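Local coordinates for protein beta-agarase B (Zobellia galactanivorans, PDB 4ATF) that cleaves the beta-1,4-linkages of agarose between beta-D-galactose and 3,6-anhydro-alpha-L-galactose as a retaining family 16 glycoside hydrolase, at residues 153-158 with 275-280; 119-124 with 146-151; 84-89 with 287-292. The protein carries 1 engineered substitution. All blocks are in the same frame, centred on the assembly; numbering follows the deposited sequence.

Contact 1: 153-158 with 275-280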
loop_
_atom_site.group_PDB
_atom_site.type_symbol
_atom_site.label_atom_id
_atom_site.label_comp_id
_atom_site.label_asym_id
_atom_site.label_seq_id
_atom_site.Cartn_x
_atom_site.Cartn_y
_atom_site.Cartn_z
ATOM N N ALA A 153 -4.810 9.464 -21.165
ATOM C CA ALA A 153 -6.259 9.417 -21.459
ATOM C C ALA A 153 -6.795 10.719 -22.050
ATOM O O ALA A 153 -7.909 10.722 -22.600
ATOM C CB ALA A 153 -7.047 9.040 -20.200
ATOM N N GLY A 154 -6.016 11.820 -21.966
ATOM C CA GLY A 154 -6.496 13.129 -22.437
ATOM C C GLY A 154 -7.656 13.604 -21.545
ATOM O O GLY A 154 -8.658 14.117 -22.046
ATOM N N LYS A 155 -7.529 13.412 -20.218
ATOM C CA LYS A 155 -8.648 13.803 -19.311
ATOM C C LYS A 155 -8.254 14.294 -17.921
ATOM O O LYS A 155 -7.254 13.851 -17.342
ATOM C CB LYS A 155 -9.820 12.752 -19.254
ATOM C CG LYS A 155 -9.474 11.325 -18.962
ATOM C CD LYS A 155 -10.666 10.408 -18.531
ATOM C CE LYS A 155 -11.518 9.920 -19.669
ATOM N NZ LYS A 155 -12.488 8.897 -19.244
ATOM N N ASP A 156 -9.071 15.195 -17.391
ATOM C CA ASP A 156 -9.083 15.514 -15.965
ATOM C C ASP A 156 -9.139 14.216 -15.158
ATOM O O ASP A 156 -9.961 13.322 -15.474
ATOM C CB ASP A 156 -10.297 16.412 -15.703
ATOM C CG ASP A 156 -10.402 16.909 -14.275
ATOM O OD1 ASP A 156 -10.182 16.173 -13.383
ATOM O OD2 ASP A 156 -10.844 18.047 -14.050
ATOM N N HIS A 157 -8.277 14.065 -14.133
ATOM C CA HIS A 157 -8.110 12.771 -13.445
ATOM C C HIS A 157 -8.682 12.883 -11.991
ATOM O O HIS A 157 -8.397 12.087 -11.119
ATOM C CB HIS A 157 -6.618 12.300 -13.645
ATOM C CG HIS A 157 -6.246 10.990 -13.006
ATOM N ND1 HIS A 157 -6.348 9.765 -13.640
ATOM C CD2 HIS A 157 -5.663 10.742 -11.817
ATOM C CE1 HIS A 157 -5.871 8.822 -12.851
ATOM N NE2 HIS A 157 -5.460 9.389 -11.741
ATOM N N SER A 158 -9.564 13.867 -11.775
ATOM C CA SER A 158 -9.980 14.183 -10.420
ATOM C C SER A 158 -10.918 13.060 -9.892
ATOM O O SER A 158 -11.130 12.902 -8.668
ATOM C CB SER A 158 -10.576 15.630 -10.359
ATOM O OG SER A 158 -11.832 15.605 -11.004
ATOM N N GLN A 275 -8.309 4.136 -25.545
ATOM C CA GLN A 275 -7.329 5.157 -25.096
ATOM C C GLN A 275 -7.891 5.997 -23.933
ATOM O O GLN A 275 -7.169 6.351 -22.976
ATOM C CB GLN A 275 -6.879 6.099 -26.245
ATOM C CG GLN A 275 -5.519 6.851 -25.985
ATOM C CD GLN A 275 -4.328 5.948 -25.553
ATOM O OE1 GLN A 275 -4.128 4.896 -26.143
ATOM N NE2 GLN A 275 -3.532 6.367 -24.524
ATOM N N SER A 276 -9.185 6.274 -23.979
ATOM C CA SER A 276 -9.796 7.158 -23.027
ATOM C C SER A 276 -9.903 6.589 -21.607
ATOM O O SER A 276 -10.228 7.338 -20.685
ATOM C CB SER A 276 -11.187 7.585 -23.582
ATOM O OG SER A 276 -12.128 6.631 -23.130
ATOM N N ASN A 277 -9.643 5.284 -21.407
ATOM C CA ASN A 277 -9.659 4.667 -20.075
ATOM C C ASN A 277 -8.224 4.189 -19.765
ATOM O O ASN A 277 -8.032 3.336 -18.874
ATOM C CB ASN A 277 -10.563 3.389 -19.995
ATOM C CG ASN A 277 -12.037 3.675 -20.195
ATOM O OD1 ASN A 277 -12.693 2.994 -20.976
ATOM N ND2 ASN A 277 -12.560 4.679 -19.504
ATOM N N THR A 278 -7.248 4.694 -20.543
ATOM C CA THR A 278 -5.832 4.279 -20.390
ATOM C C THR A 278 -5.066 5.316 -19.586
ATOM O O THR A 278 -4.902 6.464 -20.028
ATOM C CB THR A 278 -5.159 4.073 -21.766
ATOM O OG1 THR A 278 -5.881 3.056 -22.446
ATOM C CG2 THR A 278 -3.726 3.613 -21.604
ATOM N N TYR A 279 -4.689 4.934 -18.382
ATOM C CA TYR A 279 -4.073 5.902 -17.399
ATOM C C TYR A 279 -2.669 5.433 -17.017
ATOM O O TYR A 279 -2.487 4.621 -16.082
ATOM C CB TYR A 279 -4.904 6.001 -16.123
ATOM C CG TYR A 279 -6.369 6.369 -16.351
ATOM C CD1 TYR A 279 -6.723 7.694 -16.699
ATOM C CD2 TYR A 279 -7.405 5.426 -16.160
ATOM C CE1 TYR A 279 -8.055 8.071 -16.886
ATOM C CE2 TYR A 279 -8.771 5.794 -16.339
ATOM C CZ TYR A 279 -9.071 7.133 -16.700
ATOM O OH TYR A 279 -10.382 7.589 -16.901
ATOM N N THR A 280 -1.680 5.982 -17.703
ATOM C CA THR A 280 -0.291 5.599 -17.421
ATOM C C THR A 280 0.600 6.795 -17.900
ATOM O O THR A 280 0.199 7.520 -18.823
ATOM C CB THR A 280 0.061 4.263 -18.188
ATOM O OG1 THR A 280 1.359 3.778 -17.798
ATOM C CG2 THR A 280 -0.034 4.478 -19.742
#

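Contact 2: 119-124 with 146-151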
loop_
_atom_site.group_PDB
_atom_site.type_symbol
_atom_site.label_atom_id
_atom_site.label_comp_id
_atom_site.label_asym_id
_atom_site.label_seq_id
_atom_site.Cartn_x
_atom_site.Cartn_y
_atom_site.Cartn_z
ATOM N N VAL A 119 0.802 11.330 -1.532
ATOM C CA VAL A 119 0.423 10.606 -2.780
ATOM C C VAL A 119 1.026 11.387 -3.971
ATOM O O VAL A 119 0.984 12.659 -3.970
ATOM C CB VAL A 119 -1.142 10.552 -2.887
ATOM C CG1 VAL A 119 -1.628 9.957 -4.257
ATOM C CG2 VAL A 119 -1.696 9.710 -1.688
ATOM N N MET A 120 1.592 10.689 -4.960
ATOM C CA MET A 120 2.139 11.360 -6.152
ATOM C C MET A 120 1.106 12.068 -7.038
ATOM O O MET A 120 -0.016 11.574 -7.203
ATOM C CB MET A 120 2.809 10.329 -7.070
ATOM C CG MET A 120 3.953 9.599 -6.402
ATOM S SD MET A 120 4.869 8.547 -7.609
ATOM C CE MET A 120 3.565 7.308 -7.973
ATOM N N ASN A 121 1.524 13.153 -7.702
ATOM C CA ASN A 121 0.734 13.760 -8.765
ATOM C C ASN A 121 1.036 12.994 -10.076
ATOM O O ASN A 121 1.603 13.558 -11.016
ATOM C CB ASN A 121 1.130 15.238 -8.903
ATOM C CG ASN A 121 0.217 16.000 -9.866
ATOM O OD1 ASN A 121 -0.801 15.483 -10.349
ATOM N ND2 ASN A 121 0.608 17.223 -10.179
ATOM N N SER A 122 0.692 11.698 -10.088
ATOM C CA SER A 122 0.935 10.786 -11.192
ATOM C C SER A 122 -0.222 9.780 -11.389
ATOM O O SER A 122 -1.047 9.508 -10.434
ATOM C CB SER A 122 2.202 9.978 -10.809
ATOM O OG SER A 122 2.571 9.032 -11.835
ATOM N N THR A 123 -0.271 9.139 -12.579
ATOM C CA THR A 123 -1.292 8.104 -12.789
ATOM C C THR A 123 -0.813 6.810 -12.206
ATOM O O THR A 123 -1.617 5.877 -12.043
ATOM C CB THR A 123 -1.605 7.864 -14.332
ATOM O OG1 THR A 123 -0.367 7.741 -15.054
ATOM C CG2 THR A 123 -2.398 9.077 -14.896
ATOM N N LEU A 124 0.452 6.767 -11.804
ATOM C CA LEU A 124 0.961 5.552 -11.130
ATOM C C LEU A 124 0.387 5.441 -9.732
ATOM O O LEU A 124 0.040 6.473 -9.145
ATOM C CB LEU A 124 2.481 5.656 -10.952
ATOM C CG LEU A 124 3.290 5.597 -12.262
ATOM C CD1 LEU A 124 4.788 5.744 -11.811
ATOM C CD2 LEU A 124 3.063 4.370 -13.069
ATOM N N GLY A 146 -2.845 9.532 -7.640
ATOM C CA GLY A 146 -3.046 10.947 -7.297
ATOM C C GLY A 146 -3.155 12.033 -8.371
ATOM O O GLY A 146 -3.467 13.180 -8.021
ATOM N N ALA A 147 -2.876 11.724 -9.647
ATOM C CA ALA A 147 -2.702 12.799 -10.669
ATOM C C ALA A 147 -3.906 13.749 -10.779
ATOM O O ALA A 147 -5.076 13.280 -10.775
ATOM C CB ALA A 147 -2.424 12.215 -12.078
ATOM N N ASP A 148 -3.632 15.050 -10.933
ATOM C CA ASP A 148 -4.727 15.985 -11.298
ATOM C C ASP A 148 -5.248 15.711 -12.729
ATOM O O ASP A 148 -6.445 15.906 -13.013
ATOM C CB ASP A 148 -4.204 17.420 -11.271
ATOM C CG ASP A 148 -3.831 17.875 -9.815
ATOM O OD1 ASP A 148 -4.495 17.391 -8.831
ATOM O OD2 ASP A 148 -2.915 18.733 -9.672
ATOM N N TYR A 149 -4.341 15.288 -13.620
ATOM C CA TYR A 149 -4.657 15.196 -15.048
ATOM C C TYR A 149 -3.925 14.015 -15.645
ATOM O O TYR A 149 -2.798 13.755 -15.230
ATOM C CB TYR A 149 -4.180 16.469 -15.750
ATOM C CG TYR A 149 -4.583 16.493 -17.220
ATOM C CD1 TYR A 149 -5.875 16.849 -17.623
ATOM C CD2 TYR A 149 -3.664 16.107 -18.219
ATOM C CE1 TYR A 149 -6.235 16.837 -19.002
ATOM C CE2 TYR A 149 -4.025 16.081 -19.568
ATOM C CZ TYR A 149 -5.293 16.437 -19.968
ATOM O OH TYR A 149 -5.584 16.376 -21.364
ATOM N N SER A 150 -4.527 13.325 -16.636
ATOM C CA SER A 150 -3.832 12.222 -17.378
ATOM C C SER A 150 -3.628 12.534 -18.907
ATOM O O SER A 150 -4.590 12.626 -19.669
ATOM C CB SER A 150 -4.599 10.896 -17.221
ATOM O OG SER A 150 -4.104 9.883 -18.147
ATOM N N GLU A 151 -2.399 12.738 -19.365
ATOM C CA GLU A 151 -2.151 12.955 -20.780
ATOM C C GLU A 151 -2.448 11.675 -21.570
ATOM O O GLU A 151 -2.876 11.787 -22.713
ATOM C CB GLU A 151 -0.676 13.336 -21.067
ATOM C CG GLU A 151 -0.258 14.689 -20.604
ATOM C CD GLU A 151 1.078 15.126 -21.177
ATOM O OE1 GLU A 151 1.774 14.335 -21.867
ATOM O OE2 GLU A 151 1.378 16.301 -20.969
HETATM O O HOH W 1 -1.322 15.734 -13.154
HETATM O O HOH W 2 -1.447 19.609 -11.699
HETATM O O HOH W 3 -0.359 8.088 -7.038
#

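Contact 3: 84-89 with 287-292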
loop_
_atom_site.group_PDB
_atom_site.type_symbol
_atom_site.label_atom_id
_atom_site.label_comp_id
_atom_site.label_asym_id
_atom_site.label_seq_id
_atom_site.Cartn_x
_atom_site.Cartn_y
_atom_site.Cartn_z
ATOM N N LYS A 84 11.922 8.212 -0.207
ATOM C CA LYS A 84 11.472 8.614 -1.528
ATOM C C LYS A 84 11.702 7.518 -2.600
ATOM O O LYS A 84 12.593 6.712 -2.473
ATOM C CB LYS A 84 12.148 9.914 -1.926
ATOM C CG LYS A 84 11.818 11.091 -0.951
ATOM C CD LYS A 84 12.590 12.281 -1.436
ATOM C CE LYS A 84 12.614 13.403 -0.394
ATOM N NZ LYS A 84 13.140 14.703 -0.925
ATOM N N MET A 85 10.905 7.510 -3.657
ATOM C CA MET A 85 10.888 6.452 -4.642
ATOM C C MET A 85 10.439 7.207 -5.907
ATOM O O MET A 85 9.441 7.950 -5.842
ATOM C CB MET A 85 9.748 5.497 -4.205
ATOM C CG MET A 85 10.062 4.140 -4.165
ATOM S SD MET A 85 8.598 3.515 -3.319
ATOM C CE MET A 85 9.402 3.458 -1.711
ATOM N N TRP A 86 11.099 7.036 -7.047
ATOM C CA TRP A 86 10.642 7.735 -8.254
ATOM C C TRP A 86 10.588 6.826 -9.467
ATOM O O TRP A 86 11.033 5.682 -9.392
ATOM C CB TRP A 86 11.491 9.009 -8.545
ATOM C CG TRP A 86 12.827 8.868 -9.234
ATOM C CD1 TRP A 86 13.142 9.355 -10.479
ATOM C CD2 TRP A 86 14.043 8.311 -8.707
ATOM N NE1 TRP A 86 14.457 9.107 -10.780
ATOM C CE2 TRP A 86 15.046 8.464 -9.722
ATOM C CE3 TRP A 86 14.383 7.682 -7.507
ATOM C CZ2 TRP A 86 16.369 8.020 -9.564
ATOM C CZ3 TRP A 86 15.724 7.232 -7.332
ATOM C CH2 TRP A 86 16.697 7.426 -8.358
ATOM N N ALA A 87 10.084 7.334 -10.589
ATOM C CA ALA A 87 9.838 6.496 -11.778
ATOM C C ALA A 87 10.585 7.024 -13.055
ATOM O O ALA A 87 10.509 8.215 -13.337
ATOM C CB ALA A 87 8.310 6.466 -12.062
ATOM N N THR A 88 11.241 6.160 -13.832
ATOM C CA THR A 88 11.863 6.590 -15.104
ATOM C C THR A 88 11.575 5.523 -16.163
ATOM O O THR A 88 11.512 4.319 -15.819
ATOM C CB THR A 88 13.382 6.799 -14.967
ATOM O OG1 THR A 88 13.978 5.597 -14.424
ATOM C CG2 THR A 88 13.663 8.020 -14.046
ATOM N N ARG A 89 11.376 5.939 -17.413
ATOM C CA ARG A 89 11.225 4.970 -18.530
ATOM C C ARG A 89 12.456 4.059 -18.660
ATOM O O ARG A 89 13.626 4.509 -18.622
ATOM C CB ARG A 89 11.001 5.703 -19.860
ATOM C CG ARG A 89 10.396 4.814 -20.964
ATOM C CD ARG A 89 9.129 5.579 -21.432
ATOM N NE ARG A 89 8.063 4.849 -20.938
ATOM C CZ ARG A 89 6.792 5.218 -20.748
ATOM N NH1 ARG A 89 6.232 6.443 -20.960
ATOM N NH2 ARG A 89 6.064 4.247 -20.282
ATOM N N SER A 287 9.008 13.396 -17.506
ATOM C CA SER A 287 10.015 14.439 -17.446
ATOM C C SER A 287 9.893 15.298 -16.150
ATOM O O SER A 287 10.858 16.032 -15.804
ATOM C CB SER A 287 10.010 15.320 -18.724
ATOM O OG SER A 287 8.960 16.268 -18.642
ATOM N N ASN A 288 8.745 15.269 -15.463
ATOM C CA ASN A 288 8.612 16.007 -14.205
ATOM C C ASN A 288 8.889 14.986 -13.099
ATOM O O ASN A 288 8.036 14.138 -12.827
ATOM C CB ASN A 288 7.265 16.777 -14.057
ATOM C CG ASN A 288 7.215 17.665 -12.788
ATOM O OD1 ASN A 288 7.388 17.180 -11.680
ATOM N ND2 ASN A 288 6.990 18.971 -12.967
ATOM N N ILE A 289 10.120 15.027 -12.533
ATOM C CA ILE A 289 10.541 14.103 -11.477
ATOM C C ILE A 289 9.690 14.248 -10.208
ATOM O O ILE A 289 9.286 13.227 -9.621
ATOM C CB ILE A 289 12.065 14.257 -11.075
ATOM C CG1 ILE A 289 13.002 14.069 -12.258
ATOM C CG2 ILE A 289 12.448 13.291 -9.898
ATOM C CD1 ILE A 289 12.854 12.695 -12.887
ATOM N N GLU A 290 9.474 15.485 -9.746
ATOM C CA GLU A 290 8.731 15.709 -8.505
ATOM C C GLU A 290 7.307 15.068 -8.569
ATOM O O GLU A 290 6.822 14.508 -7.573
ATOM C CB GLU A 290 8.628 17.196 -8.171
ATOM C CG GLU A 290 8.093 17.378 -6.739
ATOM C CD GLU A 290 7.500 18.750 -6.417
ATOM O OE1 GLU A 290 7.634 19.720 -7.202
ATOM O OE2 GLU A 290 6.864 18.837 -5.340
ATOM N N ASN A 291 6.654 15.160 -9.736
ATOM C CA ASN A 291 5.304 14.626 -9.871
ATOM C C ASN A 291 5.303 13.100 -9.749
ATOM O O ASN A 291 4.283 12.507 -9.381
ATOM C CB ASN A 291 4.680 15.005 -11.202
ATOM C CG ASN A 291 4.214 16.454 -11.259
ATOM O OD1 ASN A 291 4.019 17.114 -10.238
ATOM N ND2 ASN A 291 4.040 16.966 -12.482
ATOM N N ASN A 292 6.436 12.481 -10.099
ATOM C CA ASN A 292 6.576 11.039 -10.027
ATOM C C ASN A 292 7.488 10.547 -8.900
ATOM O O ASN A 292 8.061 9.479 -8.994
ATOM C CB ASN A 292 7.085 10.536 -11.384
ATOM C CG ASN A 292 6.091 10.858 -12.480
ATOM O OD1 ASN A 292 5.112 10.146 -12.626
ATOM N ND2 ASN A 292 6.308 11.949 -13.206
#

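Contact 1: 153-158 with 275-280
Tyr-279 sets its ring between Ala-153 and His-157, with Lys-155 at its edge, and so ties two loops at the rim of the beta-jelly-roll typical of family 16 glycoside hydrolases. Gly-154 and Lys-155 both face Ser-150, a G1 beta bulge. Gly-154 has positive phi, a conformation that suits glycine. Residues 275-280 belong to the loop between helices 265-268 and 283-286.

The tight part lies on the inner side of the contact. Ala-153 CB packs obliquely on the tyrosine, 3.6 Å from Tyr-279 CE1. The edge of the His-157 ring points to the Tyr-279 face in an offset edge-to-face pair, with centroids 5.4 Å apart and planes at 66°. Both rings are buried, and both also touch Arg-267 and Ser-150. The main chains come close here too: Ala-153 CA makes a CA-H...O contact of 3.5 Å with Gln-275 O. The amide N of Ala-153 is bonded to Ser-150 OG. At the other end, exposed Gln-275 binds Ser-152 O through NE2.

The Lys-155 side is more exposed, and its one bond across is weak. Lys-155 crosses the tyrosine at about a right angle and meets the ring at its edge. Its chain bends at chi3 (79°), which turns the ammonium end back to the phenol. The resulting bond, Lys-155 NZ to Tyr-279 OH, is 3.4 Å long. Tyr-279 is also a residue of the glycan pocket, its side chain about 4 Å from a bound beta-D-galactopyranose. Beside its hydroxyl, Lys-155 CE rests 3.1 Å from Ser-276 O.

Contact 2: 119-124 with 146-151
Asn-121 reaches Asp-148 with the end of its side chain, and its amide oxygen is the main polar anchor of this buried contact. The side chain extends with CG anti to the backbone N (chi1 -172°), which brings OD1 to the opposite main chain. Asn-121 OD1 takes the N-H of Asp-148 at 2.9 Å, in a fairly straight bond of 162°. It also takes a hydrogen from water 1, which in turn accepts from Tyr-149 N. Asn-121 ND2 is held less firmly, by weak bonds to water 2 and to Asn-291 OD1. Water 2 donates to Asp-148 OD2 at 2.7 Å. With an alanine in place of Asn-121, Asp-148 N would probably lose its protein acceptor and water 1 one of its two anchors.

Ala-147 N donates to Ser-122 O at 3.0 Å, from above the carbonyl plane. Gly-146 N is satisfied by water 3, which donates to Leu-124 O and so bridges the segments. Ser-122 OG accepts from Leu-124 N at 3.1 Å, an ST turn, and also pairs with Asn-292. Thr-123 O is bonded to Arg-267 NH2.

Packing is close at Gly-146. Its CA lies 3.5 Å from Val-119 CG1, tighter than usual, and a side chain there would clash with Met-120 O. Thr-123 CG2 covers Ser-150 CB at 3.7 Å.

The inverse gamma turn centred on Asn-121 lies in the loop joining strands 111-118 and 125-132. The contact joins this loop to the chain leaving strand 137-145, at the rim of the jelly-roll of family 16.

Contact 3: 84-89 with 287-292
Asn-292 and Trp-86 meet at the end of an antiparallel strand pair of the jelly-roll. Strand 82-89 runs beside strand 293-306, with Met-85 bonded to Phe-294, and Asn-292 comes just before the second strand.

Polar contacts across the pair are weak and centre on one carbonyl. Ala-87 N donates to Asn-292 O at 3.4 Å, a weak bond bent to 123°. Trp-86 CA adds a CA-H...O contact to the same Asn-292 O at 3.2 Å.

Apolar contact is made by the side chains. Trp-86 and Ile-289 lie side by side and point the same way. Trp-86 CD1 is 4.0 Å from Ile-289 CG2, obliquely placed. The Trp-86 ring also meets Tyr-77 nearly at right angles. Ala-87 CB stands 4.3 Å from Asn-292 CB.

Bonds inside 287-292 keep the loop folded. Asn-288 OD1 accepts from Asn-291 N at 2.9 Å, an Asx motif. Asn-292 N binds Ile-289 O at 3.0 Å. The Asn-292 amide folds back onto the main chain: ND2 donates to Asn-288 O at 2.8 Å, and that oxygen lies close to the amide plane.

Overall arrangement
Contact 2 sits between the other two, its centre 10 Å from that of contact 1 and 11 Å from that of contact 3. Contacts 1 and 2 share a two-stranded sheet of 149-150 and 155-156, where Lys-155 O and Ser-150 N are 2.9 Å apart. Contacts 2 and 3 meet through Ser-122 OG and Asn-292 OD1, also 2.9 Å apart. Contacts 1 and 3 do not touch. Contact 1 reaches the glycan pocket directly, through Tyr-279. Asp-143, the proton donor by similarity and altered in this structure, is about 9 Å from Val-119 and 11 Å from His-157, side chain to side chain. Met-85 of contact 3 is about 10 Å from a bound galactose.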